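Local coordinates for myosin-I heavy chain (PDB 5EJY), which moves on actin as an ATP-driven class VII myosin in early phagocytosis and adhesion, and is represented here by a MyTH4-FERM module of its tail, at residues Asn320-Ser325 with Gln331-Ser336; Ser234-Arg237 with Glu242-Phe245; Gln458-Asp463 with Leu490-Ser495. One frame throughout, in Å; residues are numbered along the deposited sequence.

The three contacts lie in series along the FERM part of the tail. Contact 2, in the ubiquitin-like lobe, is the buried one: a sulfur-aromatic contact and an arginine laid against a helix end, beside helix 304-322. That same helix belongs to the central helical lobe, and its far end supplies contact 1, which is partly buried and turns on one amide hydrogen bond and two aromatic rings. Contact 3, in the C-terminal lobe, is the most open, with a leucine, a lysine and a bridging water. No two contacts touch; contacts 2 and 3 come nearest, about 7 Å between nearest atoms, and contacts 1 and 3 have centres about 30 Å apart.

Contact 1. Residues Asn320-Ser325 with Gln331-Ser336; sequences NDLFNS and QDYQIS
Leu322, Phe323, Tyr333 and Gln334 join the end of helix 304-322 to the first turns of helix 331-346, a helix-loop-helix connection in the all-helical central lobe of the FERM domain. The five residues between the two segments form a loop, so the contact closes a short connection.

The polar part is a single hydrogen bond from side chain to backbone. Gln334 NE2 donates to Leu322 O at 3.0 Å, nearly straight at 172°, using a lone pair in the carbonyl plane, while the acceptor lies in the plane of the Gln334 amide. The chain of Gln334 is extended beyond CG, which carries the amide to the carbonyl of Leu322. Ile370 of helix 368-373 and Thr367 also touch this side chain, which is buried, and the bond therefore pairs two polar groups away from bulk water.

Apolar contacts flank that bond. Phe323 crosses the stem of Gln334 at a slant, its CE1 3.7 Å from Gln334 CB. The edge of this ring also meets a polar atom, the backbone O of Gln334, which lies near the ring plane. Ring and amide planes are turned 67° from each other, so the two do not stack. Phe319, one turn earlier, meets the Phe323 ring as well.

With CG anti to the backbone N (chi1 179°), the ring of Tyr333 swings off its own helix toward Leu322. The phenol oxygen hydrogen-bonds to Leu400 O of helix 390-402, and His404 meets the ring edge-to-face. Leu322 comes to the phenol end obliquely: its CD1 methyl touches both Tyr333 OH, at 3.6 Å, and Tyr333 CE1, at 3.7 Å.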
loop_
_atom_site.group_PDB
_atom_site.type_symbol
_atom_site.label_atom_id
_atom_site.label_comp_id
_atom_site.label_asym_id
_atom_site.label_seq_id
_atom_site.Cartn_x
_atom_site.Cartn_y
_atom_site.Cartn_z
ATOM N N ASN A 320 -21.815 6.097 -3.477
ATOM C CA ASN A 320 -21.455 4.799 -4.035
ATOM C C ASN A 320 -21.715 3.646 -3.071
ATOM O O ASN A 320 -22.145 2.571 -3.488
ATOM C CB ASN A 320 -20.000 4.786 -4.498
ATOM C CG ASN A 320 -19.767 5.699 -5.681
ATOM O OD1 ASN A 320 -20.678 5.936 -6.478
ATOM N ND2 ASN A 320 -18.547 6.218 -5.806
ATOM N N ASP A 321 -21.463 3.863 -1.786
ATOM C CA ASP A 321 -21.738 2.820 -0.814
ATOM C C ASP A 321 -23.252 2.563 -0.709
ATOM O O ASP A 321 -23.678 1.431 -0.529
ATOM C CB ASP A 321 -21.159 3.164 0.557
ATOM C CG ASP A 321 -19.643 2.977 0.621
ATOM O OD1 ASP A 321 -19.087 2.249 -0.221
ATOM O OD2 ASP A 321 -19.016 3.549 1.526
ATOM N N LEU A 322 -24.057 3.613 -0.818
ATOM C CA LEU A 322 -25.510 3.450 -0.702
ATOM C C LEU A 322 -26.111 2.816 -1.953
ATOM O O LEU A 322 -27.294 2.449 -1.972
ATOM C CB LEU A 322 -26.183 4.778 -0.334
ATOM C CG LEU A 322 -25.740 5.286 1.035
ATOM C CD1 LEU A 322 -26.390 6.608 1.395
ATOM C CD2 LEU A 322 -26.044 4.227 2.107
ATOM N N PHE A 323 -25.286 2.665 -2.988
ATOM C CA PHE A 323 -25.664 1.942 -4.201
ATOM C C PHE A 323 -25.172 0.494 -4.129
ATOM O O PHE A 323 -25.358 -0.288 -5.063
ATOM C CB PHE A 323 -25.106 2.630 -5.464
ATOM C CG PHE A 323 -26.087 3.577 -6.140
ATOM C CD1 PHE A 323 -27.048 4.252 -5.405
ATOM C CD2 PHE A 323 -26.045 3.777 -7.513
ATOM C CE1 PHE A 323 -27.948 5.112 -6.022
ATOM C CE2 PHE A 323 -26.939 4.637 -8.138
ATOM C CZ PHE A 323 -27.894 5.305 -7.388
ATOM N N ASN A 324 -24.549 0.150 -3.006
ATOM C CA ASN A 324 -24.014 -1.185 -2.774
ATOM C C ASN A 324 -25.044 -1.990 -1.977
ATOM O O ASN A 324 -25.395 -1.597 -0.867
ATOM C CB ASN A 324 -22.706 -1.055 -1.977
ATOM C CG ASN A 324 -22.013 -2.390 -1.733
ATOM O OD1 ASN A 324 -22.651 -3.435 -1.648
ATOM N ND2 ASN A 324 -20.693 -2.350 -1.612
ATOM N N SER A 325 -25.534 -3.099 -2.532
ATOM C CA SER A 325 -26.591 -3.865 -1.855
ATOM C C SER A 325 -26.187 -4.375 -0.461
ATOM O O SER A 325 -27.047 -4.627 0.380
ATOM C CB SER A 325 -27.115 -5.016 -2.732
ATOM O OG SER A 325 -26.085 -5.931 -3.060
ATOM N N GLN A 331 -34.727 0.693 -2.718
ATOM C CA GLN A 331 -34.762 1.218 -4.080
ATOM C C GLN A 331 -35.326 2.637 -4.140
ATOM O O GLN A 331 -34.847 3.472 -4.919
ATOM C CB GLN A 331 -35.579 0.308 -4.992
ATOM C CG GLN A 331 -34.997 -1.072 -5.232
ATOM C CD GLN A 331 -36.011 -1.982 -5.902
ATOM O OE1 GLN A 331 -37.215 -1.857 -5.670
ATOM N NE2 GLN A 331 -35.534 -2.888 -6.751
ATOM N N ASP A 332 -36.352 2.906 -3.334
ATOM C CA ASP A 332 -36.925 4.247 -3.279
ATOM C C ASP A 332 -35.835 5.260 -2.947
ATOM O O ASP A 332 -35.721 6.303 -3.596
ATOM C CB ASP A 332 -38.028 4.343 -2.223
ATOM C CG ASP A 332 -39.349 3.730 -2.681
ATOM O OD1 ASP A 332 -39.522 3.447 -3.888
ATOM O OD2 ASP A 332 -40.225 3.549 -1.809
ATOM N N TYR A 333 -35.048 4.957 -1.921
ATOM C CA TYR A 333 -33.983 5.868 -1.508
ATOM C C TYR A 333 -32.946 6.048 -2.606
ATOM O O TYR A 333 -32.566 7.175 -2.933
ATOM C CB TYR A 333 -33.292 5.389 -0.236
ATOM C CG TYR A 333 -32.173 6.312 0.182
ATOM C CD1 TYR A 333 -30.873 6.119 -0.276
ATOM C CD2 TYR A 333 -32.421 7.390 1.016
ATOM C CE1 TYR A 333 -29.846 6.981 0.098
ATOM C CE2 TYR A 333 -31.414 8.246 1.399
ATOM C CZ TYR A 333 -30.125 8.038 0.939
ATOM O OH TYR A 333 -29.130 8.902 1.332
ATOM N N GLN A 334 -32.486 4.939 -3.175
ATOM C CA GLN A 334 -31.487 5.006 -4.229
ATOM C C GLN A 334 -32.018 5.843 -5.389
ATOM O O GLN A 334 -31.293 6.646 -5.992
ATOM C CB GLN A 334 -31.091 3.603 -4.683
ATOM C CG GLN A 334 -30.399 2.799 -3.581
ATOM C CD GLN A 334 -30.254 1.329 -3.929
ATOM O OE1 GLN A 334 -31.106 0.751 -4.606
ATOM N NE2 GLN A 334 -29.166 0.714 -3.467
ATOM N N ILE A 335 -33.299 5.666 -5.678
ATOM C CA ILE A 335 -33.959 6.430 -6.726
ATOM C C ILE A 335 -33.913 7.917 -6.431
ATOM O O ILE A 335 -33.660 8.722 -7.327
ATOM C CB ILE A 335 -35.441 6.009 -6.890
ATOM C CG1 ILE A 335 -35.527 4.623 -7.516
ATOM C CG2 ILE A 335 -36.177 6.996 -7.775
ATOM C CD1 ILE A 335 -34.734 4.512 -8.794
ATOM N N SER A 336 -34.171 8.285 -5.180
ATOM C CA SER A 336 -34.209 9.694 -4.815
ATOM C C SER A 336 -32.843 10.390 -4.950
ATOM O O SER A 336 -32.760 11.497 -5.482
ATOM C CB SER A 336 -34.752 9.872 -3.403
ATOM O OG SER A 336 -33.926 9.202 -2.474
#

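Contact 2. Residues Ser234-Arg237 with Glu242-Phe245; sequences SRMR and ENGF
Met236 drives its terminal methyl onto the face of Phe245, where helix 240-243 gives way to strand 245-251 of the ubiquitin-like FERM lobe. The chain bends at chi3, which sets CE over the ring centre, 3.6 Å from the centroid of Phe245 and 11° off its normal. Met236 SD stands farther out over the face, making this a Met-aromatic contact as well as CH-pi.

Asn243 works with both ends of its amide. A chi1 of 66° holds CG between the backbone N and the carbonyl carbon, from where OD1 accepts from Phe245 N at 2.8 Å in an Asx turn. On the other side ND2 donates to Arg237 O at 2.8 Å, a bent bond (135°) tilted out of the carbonyl plane; Ser231 OG is a further partner of ND2.

Arg237 runs past Asn243 in the opposite direction and lays one guanidinium face on the backbone, over Glu242 O and Asn243 CA, with NH2 3.6 Å from Asn243 CA. Its N-H groups point to other partners: NH2 makes a salt bridge with Glu310 of helix 304-322, and NH1 hydrogen-bonds to Asn297 OD1. The guanidinium thus packs by its face while its charge is answered across the lobe boundary.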
loop_
_atom_site.group_PDB
_atom_site.type_symbol
_atom_site.label_atom_id
_atom_site.label_comp_id
_atom_site.label_asym_id
_atom_site.label_seq_id
_atom_site.Cartn_x
_atom_site.Cartn_y
_atom_site.Cartn_z
ATOM N N SER A 234 -4.311 17.628 -2.624
ATOM C CA SER A 234 -5.724 17.892 -2.917
ATOM C C SER A 234 -6.217 19.116 -2.166
ATOM O O SER A 234 -7.377 19.489 -2.283
ATOM C CB SER A 234 -6.584 16.686 -2.510
ATOM O OG SER A 234 -6.109 15.505 -3.122
ATOM N N ARG A 235 -5.329 19.715 -1.375
ATOM C CA ARG A 235 -5.641 20.876 -0.543
ATOM C C ARG A 235 -6.657 20.578 0.565
ATOM O O ARG A 235 -7.455 21.435 0.947
ATOM C CB ARG A 235 -6.106 22.059 -1.403
ATOM C CG ARG A 235 -5.274 22.244 -2.669
ATOM C CD ARG A 235 -5.393 23.676 -3.214
ATOM N NE ARG A 235 -4.701 23.840 -4.492
ATOM C CZ ARG A 235 -3.407 24.125 -4.614
ATOM N NH1 ARG A 235 -2.652 24.277 -3.528
ATOM N NH2 ARG A 235 -2.869 24.260 -5.825
ATOM N N MET A 236 -6.619 19.353 1.082
ATOM C CA MET A 236 -7.385 18.998 2.264
ATOM C C MET A 236 -6.532 19.346 3.473
ATOM O O MET A 236 -5.410 19.822 3.318
ATOM C CB MET A 236 -7.670 17.485 2.249
ATOM C CG MET A 236 -8.386 17.047 0.997
ATOM S SD MET A 236 -8.204 15.301 0.534
ATOM C CE MET A 236 -8.556 14.491 2.093
ATOM N N ARG A 237 -7.035 19.088 4.678
ATOM C CA ARG A 237 -6.165 19.145 5.841
ATOM C C ARG A 237 -4.994 18.226 5.548
ATOM O O ARG A 237 -5.174 17.142 4.992
ATOM C CB ARG A 237 -6.886 18.710 7.115
ATOM C CG ARG A 237 -7.798 19.777 7.693
ATOM C CD ARG A 237 -8.528 19.233 8.910
ATOM N NE ARG A 237 -9.549 18.254 8.535
ATOM C CZ ARG A 237 -10.267 17.552 9.405
ATOM N NH1 ARG A 237 -10.062 17.693 10.709
ATOM N NH2 ARG A 237 -11.183 16.697 8.971
ATOM N N GLU A 242 -5.726 13.316 10.898
ATOM C CA GLU A 242 -6.823 14.221 11.233
ATOM C C GLU A 242 -8.018 14.119 10.289
ATOM O O GLU A 242 -9.158 14.015 10.740
ATOM C CB GLU A 242 -6.336 15.672 11.287
ATOM C CG GLU A 242 -5.288 15.915 12.348
ATOM C CD GLU A 242 -5.013 17.392 12.569
ATOM O OE1 GLU A 242 -5.254 18.201 11.640
ATOM O OE2 GLU A 242 -4.557 17.737 13.683
ATOM N N ASN A 243 -7.764 14.142 8.983
ATOM C CA ASN A 243 -8.856 14.091 8.015
ATOM C C ASN A 243 -9.450 12.686 7.845
ATOM O O ASN A 243 -10.540 12.534 7.308
ATOM C CB ASN A 243 -8.465 14.711 6.656
ATOM C CG ASN A 243 -7.385 13.919 5.923
ATOM O OD1 ASN A 243 -7.381 12.687 5.934
ATOM N ND2 ASN A 243 -6.476 14.632 5.255
ATOM N N GLY A 244 -8.720 11.670 8.294
ATOM C CA GLY A 244 -9.236 10.305 8.324
ATOM C C GLY A 244 -9.189 9.533 7.018
ATOM O O GLY A 244 -9.717 8.421 6.933
ATOM N N PHE A 245 -8.554 10.106 5.999
ATOM C CA PHE A 245 -8.411 9.425 4.708
ATOM C C PHE A 245 -7.207 8.484 4.707
ATOM O O PHE A 245 -6.228 8.728 5.403
ATOM C CB PHE A 245 -8.226 10.445 3.569
ATOM C CG PHE A 245 -9.513 11.080 3.082
ATOM C CD1 PHE A 245 -10.247 11.918 3.908
ATOM C CD2 PHE A 245 -9.965 10.853 1.786
ATOM C CE1 PHE A 245 -11.397 12.533 3.451
ATOM C CE2 PHE A 245 -11.130 11.456 1.318
ATOM C CZ PHE A 245 -11.845 12.301 2.152
#

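Contact 3. Residues Gln458-Asp463 with Leu490-Ser495; sequences QNLKSD and LIKEYS
Leu460, just ahead of the short strand 461-462, meets Ile491 and Lys492 of helix 484-499 in the C-terminal lobe of the FERM domain, where a terminal helix packs against beta strands as in PH-like folds. Its CG stands anti to the backbone N (chi1 175°), which directs CD2 toward Ile491 CD1 and Lys492 NZ.

The buried side is apolar. Leu460 CD2 comes to 4.2 Å from Ile491 CD1, a methyl-to-methyl touch that is light even here. Behind it the packing continues: Leu460 also rests on Val467, and the buried Ile491 on Ile469 of strand 466-470 and Leu431 of strand 426-432. Within the helix, Ile491 O takes two donors from opposite faces of its plane, Ser495 N and Ser495 OG.

The solvent side belongs to Lys492, an exposed residue at the border of the contact, yet the closer approach is made here. Its chain reaches along the helix flank and bends at chi4 (67°), bringing NZ to 3.7 Å from Leu460 CD2 and 3.8 Å from Leu460 CB. A water sits beyond it, accepting from Leu460 N at 2.9 Å and, weakly, from Lys492 NZ at 3.3 Å.

Between the two segments, then, the bonding is made through a solvent molecule. The direct contact is methyl to methyl, plus the ammonium resting against CB and CD2 of Leu460; its exposure and weak bond to one water are consistent with partial hydration.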
loop_
_atom_site.group_PDB
_atom_site.type_symbol
_atom_site.label_atom_id
_atom_site.label_comp_id
_atom_site.label_asym_id
_atom_site.label_seq_id
_atom_site.Cartn_x
_atom_site.Cartn_y
_atom_site.Cartn_z
ATOM N N GLN A 458 -5.544 -4.257 24.960
ATOM C CA GLN A 458 -4.305 -4.794 24.409
ATOM C C GLN A 458 -4.455 -6.246 23.959
ATOM O O GLN A 458 -3.482 -6.882 23.554
ATOM C CB GLN A 458 -3.160 -4.655 25.419
ATOM C CG GLN A 458 -2.686 -3.217 25.625
ATOM N N ASN A 459 -5.676 -6.764 24.016
ATOM C CA ASN A 459 -5.930 -8.148 23.625
ATOM C C ASN A 459 -7.232 -8.356 22.857
ATOM O O ASN A 459 -7.950 -9.332 23.083
ATOM C CB ASN A 459 -5.891 -9.064 24.846
ATOM C CG ASN A 459 -4.509 -9.608 25.120
ATOM O OD1 ASN A 459 -3.626 -8.888 25.586
ATOM N ND2 ASN A 459 -4.313 -10.891 24.836
ATOM N N LEU A 460 -7.539 -7.434 21.952
ATOM C CA LEU A 460 -8.663 -7.622 21.052
ATOM C C LEU A 460 -8.452 -8.926 20.275
ATOM O O LEU A 460 -7.435 -9.098 19.601
ATOM C CB LEU A 460 -8.761 -6.442 20.081
ATOM C CG LEU A 460 -9.828 -6.563 18.987
ATOM C CD1 LEU A 460 -11.225 -6.571 19.610
ATOM C CD2 LEU A 460 -9.693 -5.436 17.951
ATOM N N LYS A 461 -9.419 -9.833 20.362
ATOM C CA LYS A 461 -9.318 -11.142 19.723
ATOM C C LYS A 461 -9.750 -11.092 18.258
ATOM O O LYS A 461 -10.846 -10.646 17.942
ATOM C CB LYS A 461 -10.175 -12.156 20.487
ATOM C CG LYS A 461 -10.134 -13.576 19.950
ATOM C CD LYS A 461 -11.008 -14.485 20.831
ATOM C CE LYS A 461 -10.965 -15.932 20.376
ATOM N NZ LYS A 461 -11.700 -16.810 21.338
ATOM N N SER A 462 -8.871 -11.537 17.366
ATOM C CA SER A 462 -9.201 -11.635 15.947
ATOM C C SER A 462 -8.442 -12.799 15.326
ATOM O O SER A 462 -7.491 -13.305 15.914
ATOM C CB SER A 462 -8.856 -10.339 15.207
ATOM O OG SER A 462 -7.451 -10.081 15.230
ATOM N N ASP A 463 -8.876 -13.232 14.147
ATOM C CA ASP A 463 -8.126 -14.233 13.398
ATOM C C ASP A 463 -8.088 -13.848 11.923
ATOM O O ASP A 463 -8.241 -12.673 11.590
ATOM C CB ASP A 463 -8.658 -15.661 13.633
ATOM C CG ASP A 463 -10.128 -15.817 13.298
ATOM O OD1 ASP A 463 -10.671 -15.037 12.493
ATOM O OD2 ASP A 463 -10.747 -16.758 13.831
ATOM N N LEU A 490 -9.911 -0.089 12.751
ATOM C CA LEU A 490 -10.952 0.889 13.058
ATOM C C LEU A 490 -11.227 0.886 14.557
ATOM O O LEU A 490 -11.336 1.935 15.183
ATOM C CB LEU A 490 -12.243 0.567 12.310
ATOM C CG LEU A 490 -12.269 0.872 10.814
ATOM C CD1 LEU A 490 -13.563 0.339 10.188
ATOM C CD2 LEU A 490 -12.126 2.382 10.590
ATOM N N ILE A 491 -11.341 -0.301 15.142
ATOM C CA ILE A 491 -11.613 -0.368 16.571
ATOM C C ILE A 491 -10.480 0.298 17.345
ATOM O O ILE A 491 -10.717 1.136 18.223
ATOM C CB ILE A 491 -11.835 -1.806 17.046
ATOM C CG1 ILE A 491 -13.108 -2.359 16.394
ATOM C CG2 ILE A 491 -11.944 -1.840 18.584
ATOM C CD1 ILE A 491 -13.399 -3.840 16.698
ATOM N N LYS A 492 -9.242 -0.046 16.994
ATOM C CA LYS A 492 -8.090 0.541 17.668
ATOM C C LYS A 492 -7.973 2.058 17.472
ATOM O O LYS A 492 -7.655 2.785 18.417
ATOM C CB LYS A 492 -6.803 -0.164 17.230
ATOM C CG LYS A 492 -6.759 -1.632 17.671
ATOM C CD LYS A 492 -5.440 -2.288 17.310
ATOM C CE LYS A 492 -5.149 -3.479 18.213
ATOM N NZ LYS A 492 -6.105 -4.587 18.005
ATOM N N GLU A 493 -8.217 2.538 16.252
ATOM C CA GLU A 493 -8.094 3.968 15.974
ATOM C C GLU A 493 -9.191 4.822 16.621
ATOM O O GLU A 493 -8.919 5.913 17.127
ATOM C CB GLU A 493 -8.061 4.223 14.465
ATOM C CG GLU A 493 -6.870 3.603 13.765
ATOM C CD GLU A 493 -5.620 4.457 13.883
ATOM O OE1 GLU A 493 -5.581 5.351 14.759
ATOM O OE2 GLU A 493 -4.682 4.242 13.087
ATOM N N TYR A 494 -10.436 4.357 16.585
ATOM C CA TYR A 494 -11.486 5.095 17.290
ATOM C C TYR A 494 -11.205 5.093 18.790
ATOM O O TYR A 494 -11.364 6.115 19.454
ATOM C CB TYR A 494 -12.879 4.532 17.005
ATOM C CG TYR A 494 -13.455 5.028 15.704
ATOM C CD1 TYR A 494 -13.764 6.377 15.525
ATOM C CD2 TYR A 494 -13.673 4.157 14.650
ATOM C CE1 TYR A 494 -14.284 6.839 14.318
ATOM C CE2 TYR A 494 -14.193 4.606 13.450
ATOM C CZ TYR A 494 -14.493 5.943 13.289
ATOM O OH TYR A 494 -15.014 6.359 12.096
ATOM N N SER A 495 -10.760 3.954 19.315
ATOM C CA SER A 495 -10.481 3.853 20.747
ATOM C C SER A 495 -9.392 4.838 21.176
ATOM O O SER A 495 -9.540 5.541 22.177
ATOM C CB SER A 495 -10.109 2.426 21.136
ATOM O OG SER A 495 -11.213 1.552 20.922
HETATM O O HOH W 1 -5.322 -5.866 20.906
#